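Local coordinates for protein geranyltranstransferase (IspA) (PDB 3LLW) that probably catalyses magnesium-dependent chain elongation of isoprenoid diphosphates, as a prenyltransferase of the FPP/GGPP synthase family, at residues A[16-21]-A[48-53]; A[20-25]-A[42-47]; A[34-39]-A[121-126]; A[81-86]-A[190-195]; A[88-93]-A[159-164]. All coordinates share one frame; numbering follows the deposited sequence.

Contact 1. Residues A[16-21]-A[48-53]. With SO4 (sulfate ion), chain F.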
# COMPACT_ATOMS: atom_id res chain seq x y z
N GLU A 16 8.86 -8.56 -24.01
CA GLU A 16 8.38 -9.94 -24.14
C GLU A 16 8.88 -10.79 -22.98
O GLU A 16 8.16 -11.65 -22.49
CB GLU A 16 8.81 -10.56 -25.48
CG GLU A 16 8.18 -9.91 -26.71
CD GLU A 16 6.65 -9.94 -26.68
OE1 GLU A 16 6.07 -11.06 -26.74
OE2 GLU A 16 6.03 -8.86 -26.60
N ARG A 17 10.11 -10.52 -22.56
CA ARG A 17 10.71 -11.21 -21.43
C ARG A 17 10.11 -10.76 -20.09
O ARG A 17 10.09 -11.54 -19.13
CB ARG A 17 12.23 -11.01 -21.41
CG ARG A 17 13.01 -11.84 -22.41
CD ARG A 17 14.48 -11.43 -22.36
NE ARG A 17 15.33 -12.34 -23.13
CZ ARG A 17 16.67 -12.30 -23.16
NH1 ARG A 17 17.34 -11.39 -22.46
NH2 ARG A 17 17.33 -13.18 -23.90
N PHE A 18 9.66 -9.51 -20.01
CA PHE A 18 8.97 -9.07 -18.80
C PHE A 18 7.64 -9.81 -18.69
O PHE A 18 7.25 -10.23 -17.59
CB PHE A 18 8.71 -7.56 -18.74
CG PHE A 18 7.66 -7.18 -17.71
CD1 PHE A 18 7.97 -7.18 -16.35
CD2 PHE A 18 6.35 -6.89 -18.11
CE1 PHE A 18 7.01 -6.86 -15.41
CE2 PHE A 18 5.36 -6.57 -17.16
CZ PHE A 18 5.69 -6.55 -15.81
N GLU A 19 6.95 -9.97 -19.81
CA GLU A 19 5.63 -10.62 -19.83
C GLU A 19 5.72 -12.07 -19.35
O GLU A 19 4.81 -12.57 -18.68
CB GLU A 19 4.98 -10.50 -21.21
CG GLU A 19 3.66 -11.28 -21.42
CD GLU A 19 2.53 -10.90 -20.45
OE1 GLU A 19 2.02 -9.76 -20.53
OE2 GLU A 19 2.13 -11.75 -19.63
N SER A 20 6.83 -12.73 -19.65
CA SER A 20 7.01 -14.12 -19.25
C SER A 20 7.27 -14.23 -17.75
O SER A 20 6.70 -15.09 -17.07
CB SER A 20 8.15 -14.75 -20.05
OG SER A 20 8.04 -16.15 -20.03
N PHE A 21 8.12 -13.33 -17.24
CA PHE A 21 8.38 -13.18 -15.80
C PHE A 21 7.09 -13.00 -14.97
O PHE A 21 6.95 -13.60 -13.91
CB PHE A 21 9.32 -11.98 -15.61
CG PHE A 21 9.58 -11.60 -14.18
CD1 PHE A 21 10.69 -12.09 -13.51
CD2 PHE A 21 8.75 -10.67 -13.53
CE1 PHE A 21 10.96 -11.71 -12.18
CE2 PHE A 21 9.01 -10.29 -12.21
CZ PHE A 21 10.12 -10.81 -11.53
N GLY A 48 -3.79 -6.95 -19.01
CA GLY A 48 -2.52 -6.79 -19.70
C GLY A 48 -2.28 -6.42 -21.14
O GLY A 48 -2.11 -7.29 -21.99
N LYS A 49 -2.23 -5.12 -21.41
CA LYS A 49 -1.45 -4.62 -22.53
C LYS A 49 -0.08 -4.16 -22.02
O LYS A 49 0.85 -3.98 -22.81
CB LYS A 49 -2.19 -3.52 -23.29
CG LYS A 49 -2.91 -4.00 -24.55
CD LYS A 49 -2.10 -3.69 -25.81
CE LYS A 49 -2.04 -4.88 -26.76
NZ LYS A 49 -1.08 -5.93 -26.27
N ARG A 50 0.02 -3.99 -20.69
CA ARG A 50 1.28 -3.70 -19.97
C ARG A 50 1.87 -2.33 -20.33
O ARG A 50 3.10 -2.16 -20.37
CB ARG A 50 2.35 -4.80 -20.20
CG ARG A 50 2.33 -6.05 -19.32
CD ARG A 50 0.99 -6.35 -18.64
NE ARG A 50 0.67 -7.78 -18.64
CZ ARG A 50 -0.15 -8.38 -17.78
NH1 ARG A 50 -0.38 -9.68 -17.89
NH2 ARG A 50 -0.75 -7.68 -16.83
N PHE A 51 1.01 -1.34 -20.57
CA PHE A 51 1.46 -0.03 -20.99
C PHE A 51 2.46 0.59 -20.01
O PHE A 51 3.48 1.13 -20.42
CB PHE A 51 0.29 0.92 -21.28
CG PHE A 51 0.72 2.26 -21.85
CD1 PHE A 51 1.48 2.33 -23.02
CD2 PHE A 51 0.37 3.45 -21.21
CE1 PHE A 51 1.88 3.56 -23.54
CE2 PHE A 51 0.76 4.68 -21.73
CZ PHE A 51 1.52 4.74 -22.89
N ARG A 52 2.17 0.49 -18.71
CA ARG A 52 3.00 1.12 -17.70
C ARG A 52 4.38 0.46 -17.51
O ARG A 52 5.37 1.18 -17.51
CB ARG A 52 2.25 1.30 -16.37
CG ARG A 52 1.17 2.34 -16.46
CD ARG A 52 -0.10 1.83 -15.81
NE ARG A 52 -1.21 2.72 -16.11
CZ ARG A 52 -2.14 2.48 -17.03
NH1 ARG A 52 -3.09 3.37 -17.23
NH2 ARG A 52 -2.12 1.35 -17.73
N PRO A 53 4.45 -0.89 -17.35
CA PRO A 53 5.78 -1.48 -17.38
C PRO A 53 6.56 -1.23 -18.68
O PRO A 53 7.77 -1.00 -18.62
CB PRO A 53 5.52 -2.97 -17.20
CG PRO A 53 4.20 -3.05 -16.53
CD PRO A 53 3.42 -1.92 -17.09
S SO4 F . -3.63 -1.18 -19.98
O1 SO4 F . -4.48 -2.11 -19.22
O2 SO4 F . -3.92 0.20 -19.58
O3 SO4 F . -2.21 -1.46 -19.77
O4 SO4 F . -3.95 -1.31 -21.40
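Arg50, the N-cap residue of helix 51-63, closes the Gly47-Gly48-Lys49-Arg50 motif of trans-prenyltransferases and reaches Glu19 and Phe18 of helix 6-23. Its NE donates to Glu19 OE1 at 3.1 Å in a nearly straight salt bridge (171°). The carboxylate is met on its syn side, and the acceptor lies almost in the guanidinium plane. Gly48 CA sits over one guanidinium face, and Arg50 NH2 makes a second salt bridge, to Glu84, and a hydrogen bond to Val44 O, so several partners fix the rotation of this buried group. Nearer the Arg50 backbone, the Phe18 ring meets Arg50 CG with its edge, CE2 to CG 3.8 Å, while Pro53 CB approaches the same CE2 at 3.6 Å. A sulfate ion, probably from the crystallisation liquor, lies by the following turn, consistent with diphosphate binding here in the family. Phe51 N reaches sulfate O3 only weakly, at 3.3 Å, whereas Arg52 NH2 donates to sulfate O2 at 2.8 Å, with an N-H...O angle of 158°.

Contact 2. Residues A[20-25]-A[42-47]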
# COMPACT_ATOMS: atom_id res chain seq x y z
N SER A 20 6.83 -12.73 -19.65
CA SER A 20 7.01 -14.12 -19.25
C SER A 20 7.27 -14.23 -17.75
O SER A 20 6.70 -15.09 -17.07
CB SER A 20 8.15 -14.75 -20.05
OG SER A 20 8.04 -16.15 -20.03
N PHE A 21 8.12 -13.33 -17.24
CA PHE A 21 8.38 -13.18 -15.80
C PHE A 21 7.09 -13.00 -14.97
O PHE A 21 6.95 -13.60 -13.91
CB PHE A 21 9.32 -11.98 -15.61
CG PHE A 21 9.58 -11.60 -14.18
CD1 PHE A 21 10.69 -12.09 -13.51
CD2 PHE A 21 8.75 -10.67 -13.53
CE1 PHE A 21 10.96 -11.71 -12.18
CE2 PHE A 21 9.01 -10.29 -12.21
CZ PHE A 21 10.12 -10.81 -11.53
N LEU A 22 6.16 -12.25 -15.49
CA LEU A 22 4.94 -12.00 -14.80
C LEU A 22 4.06 -13.25 -14.79
O LEU A 22 3.42 -13.56 -13.83
CB LEU A 22 4.26 -10.82 -15.44
CG LEU A 22 2.86 -10.41 -15.07
CD1 LEU A 22 2.57 -9.03 -15.50
CD2 LEU A 22 1.84 -11.34 -15.60
N LYS A 23 4.05 -13.96 -15.90
CA LYS A 23 3.38 -15.27 -16.05
C LYS A 23 3.93 -16.31 -15.06
O LYS A 23 3.16 -17.07 -14.48
CB LYS A 23 3.54 -15.76 -17.49
CG LYS A 23 2.79 -17.04 -17.84
CD LYS A 23 3.44 -17.79 -19.02
CE LYS A 23 2.84 -17.39 -20.37
NZ LYS A 23 3.33 -16.07 -20.88
N ASN A 24 5.24 -16.31 -14.84
CA ASN A 24 5.90 -17.28 -13.96
C ASN A 24 6.09 -16.81 -12.53
O ASN A 24 6.76 -17.48 -11.74
CB ASN A 24 7.26 -17.68 -14.53
CG ASN A 24 7.14 -18.54 -15.76
OD1 ASN A 24 6.30 -19.45 -15.83
ND2 ASN A 24 7.98 -18.27 -16.75
N HIS A 25 5.52 -15.65 -12.21
CA HIS A 25 5.59 -15.12 -10.86
C HIS A 25 4.56 -15.84 -10.01
O HIS A 25 3.36 -15.77 -10.27
CB HIS A 25 5.35 -13.60 -10.84
CG HIS A 25 5.74 -12.96 -9.55
ND1 HIS A 25 7.05 -12.69 -9.22
CD2 HIS A 25 4.99 -12.58 -8.49
CE1 HIS A 25 7.09 -12.15 -8.01
NE2 HIS A 25 5.86 -12.07 -7.55
N GLU A 42 -4.57 -13.64 -10.14
CA GLU A 42 -5.45 -13.95 -11.26
C GLU A 42 -5.75 -12.77 -12.19
O GLU A 42 -5.63 -12.90 -13.41
CB GLU A 42 -6.77 -14.53 -10.72
CG GLU A 42 -7.57 -15.28 -11.75
CD GLU A 42 -8.78 -15.99 -11.16
OE1 GLU A 42 -8.69 -16.49 -10.01
OE2 GLU A 42 -9.82 -16.07 -11.85
N MET A 43 -6.12 -11.62 -11.62
CA MET A 43 -6.42 -10.42 -12.41
C MET A 43 -5.15 -9.75 -12.98
O MET A 43 -5.23 -8.96 -13.93
CB MET A 43 -7.25 -9.41 -11.62
CG MET A 43 -8.59 -9.93 -11.11
SD MET A 43 -9.63 -10.73 -12.35
CE MET A 43 -9.68 -12.39 -11.79
N VAL A 44 -3.99 -10.06 -12.41
CA VAL A 44 -2.73 -9.56 -12.99
C VAL A 44 -2.40 -10.40 -14.22
O VAL A 44 -1.98 -9.87 -15.25
CB VAL A 44 -1.53 -9.61 -11.99
CG1 VAL A 44 -0.32 -8.82 -12.54
CG2 VAL A 44 -1.94 -9.07 -10.64
N LEU A 45 -2.61 -11.72 -14.10
CA LEU A 45 -2.35 -12.65 -15.20
C LEU A 45 -3.29 -12.43 -16.36
O LEU A 45 -2.88 -12.44 -17.52
CB LEU A 45 -2.45 -14.11 -14.73
CG LEU A 45 -1.37 -14.58 -13.76
CD1 LEU A 45 -1.68 -15.97 -13.24
CD2 LEU A 45 0.01 -14.54 -14.40
N ASN A 46 -4.56 -12.20 -16.03
CA ASN A 46 -5.62 -12.10 -17.02
C ASN A 46 -5.77 -10.70 -17.60
O ASN A 46 -6.57 -10.48 -18.50
CB ASN A 46 -6.97 -12.52 -16.40
CG ASN A 46 -7.12 -14.04 -16.27
OD1 ASN A 46 -8.24 -14.53 -16.09
ND2 ASN A 46 -6.02 -14.78 -16.34
N GLY A 47 -5.00 -9.73 -17.09
CA GLY A 47 -5.11 -8.36 -17.58
C GLY A 47 -4.29 -8.16 -18.84
O GLY A 47 -4.16 -9.07 -19.67
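No aromatic ring or other flat side chain takes part where Leu22 and Lys23 meet Val44 and Leu45. The one flat group involved is the peptide joining Leu22 to Lys23, against which Leu45 CD2 rests, 3.6 Å from Leu22 O and 3.8 Å from Lys23 CA. Leu45 reaches it because its CG stands beside its own backbone N (chi1 -68°), which brings CD2 across to helix 6-23. The side chains of Leu22 and Leu45 run past each other in opposite directions, and their CD2 methyls come within 3.9 Å. The other branch of Leu22 turns to the buried side, where CD1 meets Val44 CG1 at 4.1 Å. This is apolar packing between the last turn of helix 6-23 and the C-terminal part of helix 36-45, with Leu45 and Lys23 on the solvent side. Inward, Leu22 and His25 both pack on Leu81 of helix 73-94, and Val44 leans on Leu127 of helix 117-137.

Contact 3. Residues A[34-39]-A[121-126]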
# COMPACT_ATOMS: atom_id res chain seq x y z
N PRO A 34 -9.44 -22.08 0.58
CA PRO A 34 -9.58 -22.82 -0.68
C PRO A 34 -9.05 -22.10 -1.92
O PRO A 34 -8.54 -22.76 -2.83
CB PRO A 34 -11.10 -22.98 -0.83
CG PRO A 34 -11.66 -22.72 0.47
CD PRO A 34 -10.74 -21.82 1.21
N TYR A 35 -9.17 -20.77 -1.97
CA TYR A 35 -8.87 -20.10 -3.23
C TYR A 35 -8.09 -18.79 -3.22
O TYR A 35 -7.84 -18.23 -4.27
CB TYR A 35 -10.14 -19.95 -4.08
CG TYR A 35 -11.28 -19.15 -3.48
CD1 TYR A 35 -11.11 -17.80 -3.12
CD2 TYR A 35 -12.55 -19.72 -3.36
CE1 TYR A 35 -12.17 -17.04 -2.59
CE2 TYR A 35 -13.62 -18.97 -2.85
CZ TYR A 35 -13.42 -17.64 -2.47
OH TYR A 35 -14.48 -16.91 -1.96
N LEU A 36 -7.69 -18.31 -2.04
CA LEU A 36 -7.04 -17.01 -1.93
C LEU A 36 -5.72 -16.87 -2.72
O LEU A 36 -5.45 -15.81 -3.30
CB LEU A 36 -6.85 -16.63 -0.46
CG LEU A 36 -6.64 -15.14 -0.18
CD1 LEU A 36 -7.93 -14.36 -0.40
CD2 LEU A 36 -6.12 -14.96 1.24
N GLU A 37 -4.93 -17.94 -2.75
CA GLU A 37 -3.64 -17.96 -3.44
C GLU A 37 -3.74 -17.85 -4.96
O GLU A 37 -2.92 -17.17 -5.60
CB GLU A 37 -2.88 -19.23 -3.05
CG GLU A 37 -1.46 -19.34 -3.63
CD GLU A 37 -0.96 -20.77 -3.62
OE1 GLU A 37 -1.21 -21.48 -4.62
OE2 GLU A 37 -0.33 -21.18 -2.62
N LYS A 38 -4.73 -18.52 -5.56
CA LYS A 38 -4.94 -18.41 -7.00
C LYS A 38 -5.63 -17.09 -7.35
O LYS A 38 -5.30 -16.46 -8.35
CB LYS A 38 -5.68 -19.62 -7.61
CG LYS A 38 -6.88 -20.15 -6.82
CD LYS A 38 -6.71 -21.62 -6.39
CE LYS A 38 -5.53 -21.86 -5.44
NZ LYS A 38 -5.73 -21.28 -4.07
N ALA A 39 -6.56 -16.68 -6.50
CA ALA A 39 -7.29 -15.42 -6.66
C ALA A 39 -6.39 -14.17 -6.54
O ALA A 39 -6.73 -13.13 -7.09
CB ALA A 39 -8.39 -15.35 -5.66
N VAL A 121 -12.30 -6.96 -2.53
CA VAL A 121 -11.78 -5.84 -1.74
C VAL A 121 -10.41 -6.16 -1.17
O VAL A 121 -9.45 -5.37 -1.32
CB VAL A 121 -12.74 -5.42 -0.59
CG1 VAL A 121 -12.12 -4.32 0.27
CG2 VAL A 121 -14.07 -4.94 -1.15
N LEU A 122 -10.33 -7.34 -0.55
CA LEU A 122 -9.13 -7.78 0.14
C LEU A 122 -7.97 -8.11 -0.79
O LEU A 122 -6.81 -7.80 -0.48
CB LEU A 122 -9.43 -8.96 1.08
CG LEU A 122 -10.28 -8.60 2.29
CD1 LEU A 122 -10.63 -9.86 3.07
CD2 LEU A 122 -9.62 -7.52 3.20
N ILE A 123 -8.27 -8.71 -1.94
CA ILE A 123 -7.24 -8.91 -2.97
C ILE A 123 -6.73 -7.62 -3.63
O ILE A 123 -5.52 -7.49 -3.85
CB ILE A 123 -7.59 -10.04 -3.95
CG1 ILE A 123 -7.18 -11.35 -3.28
CG2 ILE A 123 -6.81 -9.93 -5.25
CD1 ILE A 123 -7.99 -12.49 -3.72
N GLY A 124 -7.62 -6.66 -3.90
CA GLY A 124 -7.14 -5.31 -4.28
C GLY A 124 -6.24 -4.69 -3.21
O GLY A 124 -5.20 -4.10 -3.51
N ASP A 125 -6.64 -4.84 -1.95
CA ASP A 125 -5.86 -4.37 -0.80
C ASP A 125 -4.47 -4.99 -0.74
O ASP A 125 -3.48 -4.29 -0.52
CB ASP A 125 -6.59 -4.65 0.50
CG ASP A 125 -7.73 -3.69 0.75
OD1 ASP A 125 -7.90 -2.74 -0.04
OD2 ASP A 125 -8.46 -3.88 1.76
N ALA A 126 -4.41 -6.31 -0.92
CA ALA A 126 -3.15 -7.04 -0.96
C ALA A 126 -2.26 -6.66 -2.13
O ALA A 126 -1.02 -6.53 -1.96
CB ALA A 126 -3.38 -8.52 -0.95
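Leu36 makes the first touch on Ile123, from the start of helix 36-45, directly after Tyr35 at the N-cap. Its CG, anti to the backbone N (chi1 -160°), turns the isobutyl end toward helix 117-137, and its CD1 methyl meets Ile123 CD1 at 3.8 Å; the two side chains slide past each other in opposite senses. Glu37 and Lys38 point away from helix 117-137. At Ala39 the helix comes round again to Ile123: Ala39 N closes the first turn by bonding to Tyr35 O at 3.0 Å, and Ala39 CB lies 3.5 Å from Ile123 CD1, a tight approach for two methyl carbons. One residue of helix 117-137 therefore serves both positions. The outer arm of Ile123 is extended (chi2 151°), bringing CD1 against both Leu36 and Ala39, while its CG2 branch approaches Ala39 O at 3.7 Å. All three side chains are buried, and they meet through methyl groups alone. The second subunit lies close by: Leu36 packs on Ile158 of that subunit, and Asp125 OD2, farther along helix 117-137, is hydrogen-bonded to His93 ND1 of the same neighbour. The contact thus joins the N-terminal end of helix 36-45 to a helix of the dimer interface, within the all-helical isoprenoid synthase fold characteristic of FPP and GGPP synthases.

Contact 4. Residues A[81-86]-A[190-195]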
# COMPACT_ATOMS: atom_id res chain seq x y z
N LEU A 81 6.86 -4.88 -12.31
CA LEU A 81 5.74 -5.67 -11.80
C LEU A 81 5.02 -4.94 -10.66
O LEU A 81 3.79 -5.05 -10.52
CB LEU A 81 6.21 -7.06 -11.34
CG LEU A 81 5.13 -8.09 -10.95
CD1 LEU A 81 4.02 -8.16 -11.97
CD2 LEU A 81 5.71 -9.47 -10.69
N SER A 82 5.75 -4.15 -9.87
CA SER A 82 5.12 -3.40 -8.78
C SER A 82 4.16 -2.36 -9.32
O SER A 82 3.09 -2.14 -8.75
CB SER A 82 6.15 -2.73 -7.89
OG SER A 82 6.66 -1.59 -8.54
N ILE A 83 4.54 -1.72 -10.43
CA ILE A 83 3.68 -0.77 -11.12
C ILE A 83 2.42 -1.47 -11.68
O ILE A 83 1.32 -0.93 -11.59
CB ILE A 83 4.42 -0.07 -12.26
CG1 ILE A 83 5.73 0.57 -11.75
CG2 ILE A 83 3.54 1.02 -12.86
CD1 ILE A 83 6.63 1.15 -12.84
N GLU A 84 2.61 -2.66 -12.23
CA GLU A 84 1.51 -3.39 -12.83
C GLU A 84 0.51 -3.83 -11.75
O GLU A 84 -0.69 -3.68 -11.93
CB GLU A 84 2.03 -4.55 -13.70
CG GLU A 84 0.99 -5.31 -14.57
CD GLU A 84 0.25 -4.46 -15.62
OE1 GLU A 84 0.71 -3.35 -15.98
OE2 GLU A 84 -0.82 -4.93 -16.09
N CYS A 85 1.01 -4.27 -10.59
CA CYS A 85 0.16 -4.63 -9.44
C CYS A 85 -0.70 -3.48 -8.91
O CYS A 85 -1.90 -3.66 -8.64
CB CYS A 85 0.99 -5.23 -8.30
SG CYS A 85 1.59 -6.87 -8.69
N LEU A 86 -0.09 -2.30 -8.76
CA LEU A 86 -0.82 -1.10 -8.36
C LEU A 86 -1.92 -0.75 -9.36
O LEU A 86 -3.02 -0.42 -8.96
CB LEU A 86 0.12 0.09 -8.18
CG LEU A 86 -0.42 1.17 -7.24
CD1 LEU A 86 -0.46 0.65 -5.81
CD2 LEU A 86 0.41 2.44 -7.31
N ALA A 190 -2.93 10.02 -15.59
CA ALA A 190 -1.63 10.54 -16.04
C ALA A 190 -0.52 10.46 -15.02
O ALA A 190 0.66 10.34 -15.39
CB ALA A 190 -1.77 11.96 -16.59
N LYS A 191 -0.90 10.51 -13.74
CA LYS A 191 0.05 10.49 -12.61
C LYS A 191 0.89 9.22 -12.54
O LYS A 191 2.12 9.30 -12.39
CB LYS A 191 -0.70 10.69 -11.29
CG LYS A 191 -0.17 11.87 -10.46
CD LYS A 191 -0.72 13.19 -11.00
CE LYS A 191 -0.67 14.30 -9.96
NZ LYS A 191 0.46 15.25 -10.22
N LEU A 192 0.23 8.07 -12.66
CA LEU A 192 0.89 6.75 -12.67
C LEU A 192 1.72 6.48 -13.95
O LEU A 192 2.74 5.77 -13.92
CB LEU A 192 -0.16 5.64 -12.47
CG LEU A 192 0.31 4.21 -12.17
CD1 LEU A 192 1.16 4.18 -10.91
CD2 LEU A 192 -0.87 3.19 -12.08
N ILE A 193 1.27 7.05 -15.05
CA ILE A 193 1.99 7.01 -16.33
C ILE A 193 3.28 7.87 -16.24
O ILE A 193 4.35 7.45 -16.71
CB ILE A 193 1.03 7.49 -17.46
CG1 ILE A 193 0.02 6.37 -17.80
CG2 ILE A 193 1.77 7.95 -18.72
CD1 ILE A 193 -0.99 6.81 -18.80
N SER A 194 3.20 9.04 -15.63
CA SER A 194 4.41 9.87 -15.48
C SER A 194 5.33 9.27 -14.41
O SER A 194 6.55 9.32 -14.55
CB SER A 194 4.08 11.36 -15.27
OG SER A 194 4.45 11.85 -14.00
N ALA A 195 4.75 8.64 -13.38
CA ALA A 195 5.53 7.89 -12.38
C ALA A 195 6.33 6.76 -12.99
O ALA A 195 7.55 6.69 -12.76
CB ALA A 195 4.66 7.38 -11.23
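Leu192 points its side chain from helix 178-204 at Ile83 and Leu86, which lie about one turn apart on helix 73-94. Its CD1 methyl makes both contacts, 4.1 Å from Leu86 CD2 and 4.4 Å from Ile83 CG2. These two methyls of helix 73-94 are themselves 6.5 Å apart, so Leu192 CD1 bridges them, touching each without lying on the line that joins them. Leu192 and Leu86 are folded alike: in each, CG stands opposite the backbone N, with chi1 of -168° in Leu192 and -155° in Leu86, and both side chains extend toward the facing helix and meet at an oblique angle. Ile83 presents its CG2 branch to Leu192. The backbones stay well separated, the closest CA atoms, those of Ile83 and Leu192, being 8.2 Å apart, and the distances between methyls indicate relaxed van der Waals packing of purely aliphatic groups. This is core packing of the all-helical isoprenoid synthase fold; the Leu192 side chain is about 12 Å from that of Asp94, a magnesium-binding residue, with no metal bound in this model. Around it, helix 51-63 approaches on the Ile83 side through Arg52 and Phe56, and helix 142-156 sends Leu152 against both Leu86 and Leu192, so that the contact is flanked by helices 51-63 and 142-156 near the centre of the chain.

Contact 5. Residues A[88-93]-A[159-164]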
# COMPACT_ATOMS: atom_id res chain seq x y z
N THR A 88 -3.41 -2.88 -11.37
CA THR A 88 -4.39 -3.96 -11.33
C THR A 88 -5.32 -3.84 -10.13
O THR A 88 -6.53 -4.07 -10.26
CB THR A 88 -3.68 -5.33 -11.28
OG1 THR A 88 -2.66 -5.37 -12.27
CG2 THR A 88 -4.67 -6.47 -11.53
N TYR A 89 -4.77 -3.47 -8.98
CA TYR A 89 -5.56 -3.32 -7.75
C TYR A 89 -6.61 -2.23 -7.93
O TYR A 89 -7.76 -2.40 -7.48
CB TYR A 89 -4.68 -3.06 -6.50
CG TYR A 89 -4.86 -1.69 -5.85
CD1 TYR A 89 -6.01 -1.39 -5.11
CD2 TYR A 89 -3.88 -0.71 -5.95
CE1 TYR A 89 -6.20 -0.16 -4.54
CE2 TYR A 89 -4.06 0.53 -5.39
CZ TYR A 89 -5.20 0.79 -4.66
OH TYR A 89 -5.39 2.01 -4.09
N SER A 90 -6.22 -1.12 -8.56
CA SER A 90 -7.19 -0.06 -8.85
C SER A 90 -8.35 -0.58 -9.71
O SER A 90 -9.51 -0.21 -9.48
CB SER A 90 -6.52 1.15 -9.48
OG SER A 90 -6.04 0.82 -10.77
N LEU A 91 -8.05 -1.44 -10.68
CA LEU A 91 -9.09 -2.03 -11.55
C LEU A 91 -10.02 -2.98 -10.80
O LEU A 91 -11.22 -3.05 -11.09
CB LEU A 91 -8.46 -2.74 -12.76
CG LEU A 91 -7.63 -1.88 -13.72
CD1 LEU A 91 -7.01 -2.74 -14.83
CD2 LEU A 91 -8.47 -0.75 -14.32
N ILE A 92 -9.46 -3.70 -9.82
CA ILE A 92 -10.22 -4.63 -9.00
C ILE A 92 -11.25 -3.86 -8.19
O ILE A 92 -12.44 -4.25 -8.09
CB ILE A 92 -9.30 -5.45 -8.07
CG1 ILE A 92 -8.48 -6.44 -8.90
CG2 ILE A 92 -10.11 -6.26 -7.07
CD1 ILE A 92 -7.30 -7.01 -8.18
N HIS A 93 -10.81 -2.73 -7.64
CA HIS A 93 -11.70 -1.89 -6.85
C HIS A 93 -12.67 -1.09 -7.71
O HIS A 93 -13.84 -0.96 -7.34
CB HIS A 93 -10.92 -1.05 -5.84
CG HIS A 93 -10.41 -1.86 -4.69
ND1 HIS A 93 -9.94 -1.29 -3.53
CD2 HIS A 93 -10.36 -3.20 -4.50
CE1 HIS A 93 -9.59 -2.25 -2.68
NE2 HIS A 93 -9.83 -3.41 -3.25
N LYS A 159 -3.10 11.73 -3.25
CA LYS A 159 -2.77 12.94 -3.97
C LYS A 159 -2.70 12.71 -5.48
O LYS A 159 -2.54 13.67 -6.25
CB LYS A 159 -1.40 13.46 -3.47
CG LYS A 159 -1.51 14.38 -2.25
CD LYS A 159 -0.61 13.95 -1.10
CE LYS A 159 0.87 14.24 -1.32
NZ LYS A 159 1.62 13.01 -1.68
N GLY A 160 -2.76 11.45 -5.90
CA GLY A 160 -2.74 11.10 -7.32
C GLY A 160 -3.91 10.21 -7.73
O GLY A 160 -5.06 10.65 -7.79
N MET A 161 -3.61 8.94 -8.00
CA MET A 161 -4.54 8.01 -8.65
C MET A 161 -5.86 7.84 -7.93
O MET A 161 -6.92 7.86 -8.55
CB MET A 161 -3.84 6.67 -8.88
CG MET A 161 -4.65 5.62 -9.61
SD MET A 161 -3.83 4.00 -9.58
CE MET A 161 -4.09 3.58 -7.85
N ILE A 162 -5.80 7.75 -6.60
CA ILE A 162 -6.99 7.59 -5.75
C ILE A 162 -7.91 8.82 -5.78
O ILE A 162 -9.13 8.67 -5.97
CB ILE A 162 -6.62 7.15 -4.32
CG1 ILE A 162 -6.17 5.70 -4.35
CG2 ILE A 162 -7.81 7.27 -3.37
CD1 ILE A 162 -5.25 5.33 -3.21
N LEU A 163 -7.34 10.02 -5.62
CA LEU A 163 -8.11 11.26 -5.83
C LEU A 163 -8.86 11.25 -7.15
O LEU A 163 -10.07 11.52 -7.18
CB LEU A 163 -7.22 12.50 -5.78
CG LEU A 163 -7.88 13.86 -6.03
CD1 LEU A 163 -9.07 14.06 -5.11
CD2 LEU A 163 -6.85 14.99 -5.83
N GLY A 164 -8.16 10.92 -8.24
CA GLY A 164 -8.78 10.85 -9.54
C GLY A 164 -9.89 9.81 -9.63
O GLY A 164 -10.91 10.03 -10.28
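Met161, the first helical residue after the N-cap Gly160, reaches across to Ser90 and Tyr89 of helix 73-94. Its chain is extended through CG and SD and then bends at the thioether (chi3 72°), laying CE 3.8 Å from Ser90 CB and 3.9 Å from Tyr89 CE2. SD remains close to Ser90 as well, 3.9 Å from its CB. Ser90 OG is bonded to His87 O of its own helix. Next in sequence, Ile162 carries CD1 to Tyr89 OH at 3.4 Å, the two side chains crossing at about a right angle. The tyrosine is thus touched at its hydroxyl by Ile162 and obliquely at CE2 by Met161 CE, and it also packs on Asp125 of the second subunit. Met161 also packs on Leu192 of helix 178-204. The start of helix 161-170 is in this way packed against the C-terminal part of helix 73-94. Near the end of that helix Asp94, which with Asp100 binds magnesium in this enzyme, although none is bound here, lies about 6 Å from Ser90 between side chains; the two aspartates belong to the first aspartate-rich motif of trans-prenyltransferases.

Contact 4 lies nearest the centre of the chain; contact 2 is the one that reaches the surface, and contacts 1, 3 and 5 are buried but farther from the centre. Contacts 3 and 4 bring only aliphatic side chains together. Charge enters only in contact 1, whose arginine links it to contacts 2 and 4. Contacts 1 and 2 share helix 6-23, contacts 2 and 3 helix 36-45, and contacts 4 and 5 helix 73-94. Contact 5, nested within the loop closed by contact 4, adds a thioether and a phenol to the apolar packing. Contacts 3 and 5 both border the second subunit and are joined within the chain by a hydrogen bond between His93 NE2 and Val121 O.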